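Local structure of formylmethanofuran--tetrahydromethanopterin formyltransferase (Methanosarcina barkeri, 1M5S) at residues I20-I25 against I56-S61; L34-E39 against L97-T102; A239-V244 against G273-S278. The protein catalyses the reversible transfer of a formyl group from formylmethanofuran to tetrahydromethanopterin, as a homotetramer, in methanogenesis from carbon dioxide. All blocks are in the same frame, centred on the assembly; numbering follows the deposited sequence.

Contact 1 of 3, residues I20-I25 against I56-S61; sequences IARVLI and IERLAS
With chi1 at -155°, Arg22 swings CG away from the main-chain nitrogen and keeps its chain extended as far as NE, while Glu57, its CG turned the same way (chi1 177°), reaches out from its own strand, so that guanidinium and carboxylate meet edge to edge. The two side chains cross at about a right angle, yet their flat ends are nearly coplanar, 20° apart. Arg22 grips side-on with two nitrogens: its NE lies 3.1 Å from Glu57 OE1 in an almost straight bond, and its NH2 lies 2.9 Å from Glu57 OE2. Each oxygen is met on its syn side and close to the guanidinium plane, the classical bidentate salt bridge; a third, weak bond runs from NE to OE2. Both ends have further partners. Gln75 and the backbone N of Gly192 also bind the carboxylate, while Arg22 gives NH1 to the carbonyl of Gly107 and makes a cation-pi contact with Tyr73. Held at this many points, the buried pair probably has little freedom to turn. Arg58 brings its NH2 to 4.0 Å from Arg22 NH2, obliquely to the Arg22 guanidinium; its charge is answered by a salt bridge to Glu64, and Glu191 makes weak, long ion pairs with both arginines. Farther along, the contact turns apolar: Leu24 CD1 rests 3.6 Å from Ala60 CB, with Pro66 also against Leu24. The backbones stay apart, with CA atoms of Leu24 and Ala60 separated by 7.9 Å, because strand 71-78 lies between strands 12-26 and 53-60 and pairs antiparallel with each. Side chains bridging two roughly parallel strands across a third belong here to the split beta-alpha-beta unit of a ferredoxin-like alpha/beta sandwich.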
loop_
_atom_site.group_PDB
_atom_site.type_symbol
_atom_site.label_atom_id
_atom_site.label_comp_id
_atom_site.label_asym_id
_atom_site.label_seq_id
_atom_site.Cartn_x
_atom_site.Cartn_y
_atom_site.Cartn_z
ATOM N N ILE A 20 16.480 21.779 -11.664
ATOM C CA ILE A 20 16.144 20.501 -11.037
ATOM C C ILE A 20 17.279 20.005 -10.141
ATOM O O ILE A 20 18.405 19.824 -10.604
ATOM C CB ILE A 20 15.826 19.404 -12.103
ATOM C CG1 ILE A 20 14.621 19.821 -12.963
ATOM C CG2 ILE A 20 15.506 18.082 -11.410
ATOM C CD1 ILE A 20 14.303 18.868 -14.090
ATOM N N ALA A 21 16.965 19.793 -8.861
ATOM C CA ALA A 21 17.862 19.095 -7.937
ATOM C C ALA A 21 17.401 17.647 -7.733
ATOM O O ALA A 21 16.216 17.399 -7.587
ATOM C CB ALA A 21 17.903 19.825 -6.597
ATOM N N ARG A 22 18.318 16.705 -7.908
ATOM C CA ARG A 22 18.110 15.272 -7.666
ATOM C C ARG A 22 18.694 14.893 -6.301
ATOM O O ARG A 22 19.834 15.255 -5.972
ATOM C CB ARG A 22 18.811 14.478 -8.767
ATOM C CG ARG A 22 18.210 13.093 -9.010
ATOM C CD ARG A 22 19.227 12.130 -9.621
ATOM N NE ARG A 22 18.622 10.985 -10.314
ATOM C CZ ARG A 22 19.288 9.852 -10.574
ATOM N NH1 ARG A 22 20.569 9.709 -10.204
ATOM N NH2 ARG A 22 18.758 8.796 -11.201
ATOM N N VAL A 23 17.866 14.235 -5.488
ATOM C CA VAL A 23 18.237 13.772 -4.143
ATOM C C VAL A 23 17.896 12.283 -3.983
ATOM O O VAL A 23 16.799 11.856 -4.333
ATOM C CB VAL A 23 17.477 14.550 -3.027
ATOM C CG1 VAL A 23 18.011 14.162 -1.668
ATOM C CG2 VAL A 23 17.592 16.034 -3.245
ATOM N N LEU A 24 18.820 11.514 -3.408
ATOM C CA LEU A 24 18.556 10.130 -3.022
ATOM C C LEU A 24 18.269 10.043 -1.525
ATOM O O LEU A 24 19.091 10.456 -0.706
ATOM C CB LEU A 24 19.760 9.246 -3.352
ATOM C CG LEU A 24 19.739 7.793 -2.878
ATOM C CD1 LEU A 24 18.586 7.045 -3.517
ATOM C CD2 LEU A 24 21.044 7.134 -3.237
ATOM N N ILE A 25 17.055 9.623 -1.181
ATOM C CA ILE A 25 16.719 9.341 0.211
ATOM C C ILE A 25 16.755 7.829 0.433
ATOM O O ILE A 25 16.045 7.088 -0.245
ATOM C CB ILE A 25 15.310 9.875 0.585
ATOM C CG1 ILE A 25 15.203 11.367 0.255
ATOM C CG2 ILE A 25 15.047 9.672 2.080
ATOM C CD1 ILE A 25 13.785 11.875 0.180
ATOM N N ILE A 56 8.574 11.912 -7.016
ATOM C CA ILE A 56 9.423 10.740 -6.993
ATOM C C ILE A 56 9.787 10.361 -8.424
ATOM O O ILE A 56 8.934 10.311 -9.303
ATOM C CB ILE A 56 8.706 9.577 -6.277
ATOM C CG1 ILE A 56 8.614 9.883 -4.780
ATOM C CG2 ILE A 56 9.445 8.254 -6.523
ATOM C CD1 ILE A 56 7.568 9.090 -4.074
ATOM N N GLU A 57 11.082 10.186 -8.658
ATOM C CA GLU A 57 11.606 9.855 -9.978
ATOM C C GLU A 57 11.526 8.346 -10.178
ATOM O O GLU A 57 11.010 7.858 -11.185
ATOM C CB GLU A 57 13.061 10.342 -10.079
ATOM C CG GLU A 57 13.763 10.005 -11.384
ATOM C CD GLU A 57 15.238 10.298 -11.351
ATOM O OE1 GLU A 57 15.616 11.385 -10.875
ATOM O OE2 GLU A 57 16.023 9.430 -11.787
ATOM N N ARG A 58 12.052 7.618 -9.207
ATOM C CA ARG A 58 12.058 6.150 -9.218
ATOM C C ARG A 58 12.690 5.611 -7.934
ATOM O O ARG A 58 13.428 6.324 -7.237
ATOM C CB ARG A 58 12.868 5.639 -10.411
ATOM C CG ARG A 58 14.357 5.980 -10.315
ATOM C CD ARG A 58 15.265 4.838 -10.780
ATOM N NE ARG A 58 16.677 5.234 -10.895
ATOM C CZ ARG A 58 17.700 4.507 -10.424
ATOM N NH1 ARG A 58 17.487 3.340 -9.799
ATOM N NH2 ARG A 58 18.987 4.865 -10.529
ATOM N N LEU A 59 12.309 4.392 -7.579
ATOM C CA LEU A 59 12.871 3.701 -6.429
ATOM C C LEU A 59 14.328 3.343 -6.677
ATOM O O LEU A 59 14.706 3.020 -7.799
ATOM C CB LEU A 59 12.065 2.430 -6.160
ATOM C CG LEU A 59 10.794 2.488 -5.311
ATOM C CD1 LEU A 59 10.111 3.824 -5.437
ATOM C CD2 LEU A 59 9.871 1.364 -5.746
ATOM N N ALA A 60 15.135 3.404 -5.621
ATOM C CA ALA A 60 16.529 2.990 -5.681
ATOM C C ALA A 60 16.717 1.622 -5.045
ATOM O O ALA A 60 16.295 1.393 -3.910
ATOM C CB ALA A 60 17.397 4.003 -4.981
ATOM N N SER A 61 17.357 0.722 -5.784
ATOM C CA SER A 61 17.685 -0.611 -5.299
ATOM C C SER A 61 18.766 -0.530 -4.229
ATOM O O SER A 61 19.662 0.305 -4.315
ATOM C CB SER A 61 18.180 -1.478 -6.465
ATOM O OG SER A 61 18.653 -2.735 -6.016
#

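Contact 2 of 3, residues L34-E39 against L97-T102; sequences LVAATE and LTAPTT
Ala36, on helix 30-41, directs its methyl group at the loop 97-102, which joins helix 81-95 to strand 103-106 in the same ferredoxin-like lobe. Two methyls receive it. Thr102 CG2 is 3.5 Å from Ala36 CB, tighter than usual carbon packing, and Ala99 CB lies 3.8 Å from that same Ala36 CB. The threonine conformation explains the first touch: with OG1 lodged between the backbone N and the carbonyl carbon (chi1 52°), CG2 stands anti to the carbonyl carbon and faces the helix, while OG1 bonds to the carbonyl oxygen of Val96. Ile25 of strand 12-26 packs against both Ala36 and Thr102 and so adjoins the methyl cluster. A type II beta turn from Ala99 to Thr102 brings the two loop methyls to the helix together. Its third residue, Thr101, has the positive phi (67°) that this turn requires. Thr101 OG1 donates to Pro100 O at 2.7 Å, coming from above the carbonyl plane, and is also bonded to the backbone N of Ala28, which ties the turn to the chain just past strand 12-26. Pro198 of the third subunit covers Ala99. Within the helix, Leu34 O is gripped twice from opposite faces of its plane, by Thr38 N at 3.0 Å and by Thr38 OG1 at 2.6 Å.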
loop_
_atom_site.group_PDB
_atom_site.type_symbol
_atom_site.label_atom_id
_atom_site.label_comp_id
_atom_site.label_asym_id
_atom_site.label_seq_id
_atom_site.Cartn_x
_atom_site.Cartn_y
_atom_site.Cartn_z
ATOM N N LEU A 34 9.846 5.662 1.151
ATOM C CA LEU A 34 8.707 6.240 0.441
ATOM C C LEU A 34 7.935 7.248 1.280
ATOM O O LEU A 34 7.473 8.258 0.760
ATOM C CB LEU A 34 7.751 5.151 -0.051
ATOM C CG LEU A 34 6.548 5.632 -0.880
ATOM C CD1 LEU A 34 7.026 6.302 -2.172
ATOM C CD2 LEU A 34 5.640 4.451 -1.204
ATOM N N VAL A 35 7.794 6.977 2.573
ATOM C CA VAL A 35 7.198 7.942 3.494
ATOM C C VAL A 35 7.924 9.296 3.466
ATOM O O VAL A 35 7.288 10.338 3.285
ATOM C CB VAL A 35 7.189 7.390 4.944
ATOM C CG1 VAL A 35 6.847 8.495 5.937
ATOM C CG2 VAL A 35 6.181 6.269 5.057
ATOM N N ALA A 36 9.255 9.259 3.552
ATOM C CA ALA A 36 10.094 10.465 3.549
ATOM C C ALA A 36 10.051 11.200 2.210
ATOM O O ALA A 36 9.856 12.412 2.167
ATOM C CB ALA A 36 11.532 10.094 3.884
ATOM N N ALA A 37 10.219 10.450 1.127
ATOM C CA ALA A 37 10.207 11.004 -0.221
ATOM C C ALA A 37 8.882 11.661 -0.548
ATOM O O ALA A 37 8.839 12.660 -1.248
ATOM C CB ALA A 37 10.503 9.913 -1.233
ATOM N N THR A 38 7.801 11.082 -0.044
ATOM C CA THR A 38 6.464 11.593 -0.303
ATOM C C THR A 38 6.208 12.891 0.458
ATOM O O THR A 38 5.738 13.874 -0.116
ATOM C CB THR A 38 5.400 10.543 0.081
ATOM O OG1 THR A 38 5.602 9.362 -0.710
ATOM C CG2 THR A 38 3.994 11.083 -0.162
ATOM N N GLU A 39 6.510 12.879 1.754
ATOM C CA GLU A 39 6.385 14.061 2.595
ATOM C C GLU A 39 7.209 15.219 2.022
ATOM O O GLU A 39 6.715 16.338 1.893
ATOM C CB GLU A 39 6.856 13.729 4.015
ATOM C CG GLU A 39 6.751 14.877 5.003
ATOM C CD GLU A 39 5.318 15.305 5.281
ATOM O OE1 GLU A 39 4.439 14.430 5.431
ATOM O OE2 GLU A 39 5.079 16.525 5.402
ATOM N N LEU A 97 15.240 14.901 7.361
ATOM C CA LEU A 97 15.986 14.899 8.613
ATOM C C LEU A 97 15.093 14.454 9.769
ATOM O O LEU A 97 15.528 13.722 10.653
ATOM C CB LEU A 97 16.548 16.302 8.890
ATOM C CG LEU A 97 17.398 16.511 10.151
ATOM C CD1 LEU A 97 18.461 17.552 9.870
ATOM C CD2 LEU A 97 16.532 16.936 11.318
ATOM N N THR A 98 13.822 14.822 9.691
ATOM C CA THR A 98 12.841 14.528 10.733
ATOM C C THR A 98 12.148 13.173 10.555
ATOM O O THR A 98 11.386 12.741 11.426
ATOM C CB THR A 98 11.758 15.607 10.760
ATOM O OG1 THR A 98 11.125 15.672 9.476
ATOM C CG2 THR A 98 12.369 16.957 11.082
ATOM N N ALA A 99 12.364 12.540 9.403
ATOM C CA ALA A 99 11.711 11.276 9.074
ATOM C C ALA A 99 12.543 10.080 9.540
ATOM O O ALA A 99 13.772 10.111 9.491
ATOM C CB ALA A 99 11.473 11.195 7.570
ATOM N N PRO A 100 11.874 9.004 9.996
ATOM C CA PRO A 100 12.543 7.800 10.501
ATOM C C PRO A 100 13.533 7.152 9.528
ATOM O O PRO A 100 13.190 6.843 8.389
ATOM C CB PRO A 100 11.381 6.860 10.817
ATOM C CG PRO A 100 10.258 7.771 11.140
ATOM C CD PRO A 100 10.415 8.919 10.173
ATOM N N THR A 101 14.732 6.887 10.038
ATOM C CA THR A 101 15.769 6.061 9.414
ATOM C C THR A 101 16.403 6.586 8.129
ATOM O O THR A 101 17.214 5.891 7.514
ATOM C CB THR A 101 15.291 4.601 9.153
ATOM O OG1 THR A 101 14.523 4.539 7.940
ATOM C CG2 THR A 101 14.456 4.092 10.318
ATOM N N THR A 102 16.094 7.823 7.759
ATOM C CA THR A 102 16.548 8.351 6.480
ATOM C C THR A 102 18.021 8.742 6.453
ATOM O O THR A 102 18.607 9.088 7.478
ATOM C CB THR A 102 15.728 9.570 6.076
ATOM O OG1 THR A 102 15.708 10.508 7.158
ATOM C CG2 THR A 102 14.310 9.159 5.736
#

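Contact 3 of 3, residues A239-V244 against G273-S278; sequences ADVNAV and GVKKIS
Asp240 and Lys275 carry opposite charges yet stop short of a salt bridge: the carboxylate lies beside the lysine's methylenes instead of its ammonium group. Asp240 OD2 is 3.8 Å from both CD and CE of Lys275, whereas NZ of Lys275 is 4.3 Å from that Asp240 OD2, near enough that a modest attraction is likely. In Lys275, chi1 (-65°) sets CG anti to the carbonyl carbon and beside Val241, and a bend at chi2 (-53°) turns CD and CE toward Asp240, the straight remainder passing the aspartate at a slant. Val241 CG2 sits 3.8 Å from Lys275 CB; the two side chains run alongside each other, pointing opposite ways. Val241 is the buried member and also touches Phe169. With an alanine at Lys275, Asp240 would probably lose the attraction of this positive charge, and Val241 CG2 the cover of the CG methylene. The carbonyls of Ala239 and Val241 both accept from Lys229 NZ, which braces the loop before strand 243-251. Between the segments runs strand 147-170, antiparallel to strands 243-251 and 274-278: Asn242 and Ala243 both face Gly170 in a classic beta bulge, and Lys275 bonds to Phe169 through the backbone. Side chains of strand 274-278 and of the loop entering strand 243-251, meeting beside their shared partner strand, fit the ferredoxin-like fold of the proximal lobe.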
loop_
_atom_site.group_PDB
_atom_site.type_symbol
_atom_site.label_atom_id
_atom_site.label_comp_id
_atom_site.label_asym_id
_atom_site.label_seq_id
_atom_site.Cartn_x
_atom_site.Cartn_y
_atom_site.Cartn_z
ATOM N N ALA A 239 -18.046 13.638 -28.825
ATOM C CA ALA A 239 -19.278 13.256 -28.144
ATOM C C ALA A 239 -19.093 11.978 -27.322
ATOM O O ALA A 239 -19.727 11.808 -26.275
ATOM C CB ALA A 239 -20.403 13.075 -29.158
ATOM N N ASP A 240 -18.194 11.105 -27.771
ATOM C CA ASP A 240 -17.983 9.825 -27.100
ATOM C C ASP A 240 -16.894 9.855 -26.024
ATOM O O ASP A 240 -16.585 8.822 -25.429
ATOM C CB ASP A 240 -17.694 8.715 -28.124
ATOM C CG ASP A 240 -16.394 8.932 -28.894
ATOM O OD1 ASP A 240 -15.881 10.071 -28.945
ATOM O OD2 ASP A 240 -15.898 7.952 -29.489
ATOM N N VAL A 241 -16.367 11.047 -25.742
ATOM C CA VAL A 241 -15.428 11.250 -24.637
ATOM C C VAL A 241 -16.107 11.957 -23.463
ATOM O O VAL A 241 -16.742 12.997 -23.645
ATOM C CB VAL A 241 -14.214 12.089 -25.082
ATOM C CG1 VAL A 241 -13.413 12.550 -23.872
ATOM C CG2 VAL A 241 -13.342 11.280 -26.019
ATOM N N ASN A 242 -15.937 11.413 -22.257
ATOM C CA ASN A 242 -16.515 12.028 -21.062
ATOM C C ASN A 242 -15.501 12.518 -20.041
ATOM O O ASN A 242 -15.880 13.143 -19.052
ATOM C CB ASN A 242 -17.485 11.066 -20.382
ATOM C CG ASN A 242 -18.818 11.024 -21.069
ATOM O OD1 ASN A 242 -19.702 11.822 -20.771
ATOM N ND2 ASN A 242 -18.948 10.144 -22.054
ATOM N N ALA A 243 -14.217 12.287 -20.300
ATOM C CA ALA A 243 -13.178 12.703 -19.366
ATOM C C ALA A 243 -11.809 12.774 -20.022
ATOM O O ALA A 243 -11.485 11.979 -20.910
ATOM C CB ALA A 243 -13.139 11.752 -18.166
ATOM N N VAL A 244 -11.018 13.754 -19.595
ATOM C CA VAL A 244 -9.640 13.881 -20.036
ATOM C C VAL A 244 -8.751 14.026 -18.809
ATOM O O VAL A 244 -9.102 14.723 -17.853
ATOM C CB VAL A 244 -9.439 15.128 -20.931
ATOM C CG1 VAL A 244 -8.019 15.152 -21.486
ATOM C CG2 VAL A 244 -10.458 15.139 -22.063
ATOM N N GLY A 273 -11.305 1.640 -24.016
ATOM C CA GLY A 273 -12.195 2.783 -23.918
ATOM C C GLY A 273 -11.470 4.096 -24.133
ATOM O O GLY A 273 -12.104 5.144 -24.254
ATOM N N VAL A 274 -10.141 4.054 -24.074
ATOM C CA VAL A 274 -9.333 5.230 -24.378
ATOM C C VAL A 274 -9.551 5.571 -25.848
ATOM O O VAL A 274 -9.574 4.680 -26.693
ATOM C CB VAL A 274 -7.840 4.967 -24.118
ATOM C CG1 VAL A 274 -7.005 6.137 -24.620
ATOM C CG2 VAL A 274 -7.605 4.745 -22.629
ATOM N N LYS A 275 -9.859 6.837 -26.116
ATOM C CA LYS A 275 -10.285 7.278 -27.446
ATOM C C LYS A 275 -9.189 8.001 -28.222
ATOM O O LYS A 275 -9.092 7.865 -29.439
ATOM C CB LYS A 275 -11.511 8.185 -27.333
ATOM C CG LYS A 275 -12.746 7.485 -26.786
ATOM C CD LYS A 275 -13.051 6.230 -27.587
ATOM C CE LYS A 275 -14.247 5.498 -27.025
ATOM N NZ LYS A 275 -14.510 4.258 -27.792
ATOM N N LYS A 276 -8.360 8.757 -27.513
ATOM C CA LYS A 276 -7.348 9.585 -28.155
ATOM C C LYS A 276 -6.243 9.976 -27.181
ATOM O O LYS A 276 -6.488 10.153 -25.984
ATOM C CB LYS A 276 -7.995 10.851 -28.726
ATOM C CG LYS A 276 -7.103 11.620 -29.695
ATOM C CD LYS A 276 -7.356 13.113 -29.628
ATOM C CE LYS A 276 -8.465 13.533 -30.554
ATOM N NZ LYS A 276 -8.570 15.014 -30.610
ATOM N N ILE A 277 -5.020 10.049 -27.697
ATOM C CA ILE A 277 -3.909 10.679 -26.993
ATOM C C ILE A 277 -3.625 12.022 -27.654
ATOM O O ILE A 277 -3.461 12.102 -28.874
ATOM C CB ILE A 277 -2.610 9.827 -27.073
ATOM C CG1 ILE A 277 -2.822 8.455 -26.414
ATOM C CG2 ILE A 277 -1.440 10.599 -26.459
ATOM C CD1 ILE A 277 -3.137 8.506 -24.930
ATOM N N SER A 278 -3.544 13.069 -26.845
ATOM C CA SER A 278 -3.095 14.364 -27.328
ATOM C C SER A 278 -1.981 14.910 -26.432
ATOM O O SER A 278 -1.288 14.138 -25.767
ATOM C CB SER A 278 -4.266 15.344 -27.379
ATOM O OG SER A 278 -3.921 16.496 -28.126
#

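How the contacts relate
Contacts 1 and 2 are neighbours, with centres 13 Å apart, and their segments alternate along the chain: strand 12-26, helix 30-41, strand 53-60, then the loop before strand 103-106. They touch directly, Ile56 CD1 lying 3.4 Å from Leu34 CD1 and Ile25 packing on Ala37, so helix 30-41 packs on the strands of contact 1. Contact 3 follows later in sequence, in the proximal lobe on the opposite side of the chain's centre, about 33 Å from contact 1 and 38 Å from contact 2, centre to centre. Contacts 1 and 3 each join elements within one lobe and reach the same system of strands, while contacts 2 and 3 both adjoin the third subunit.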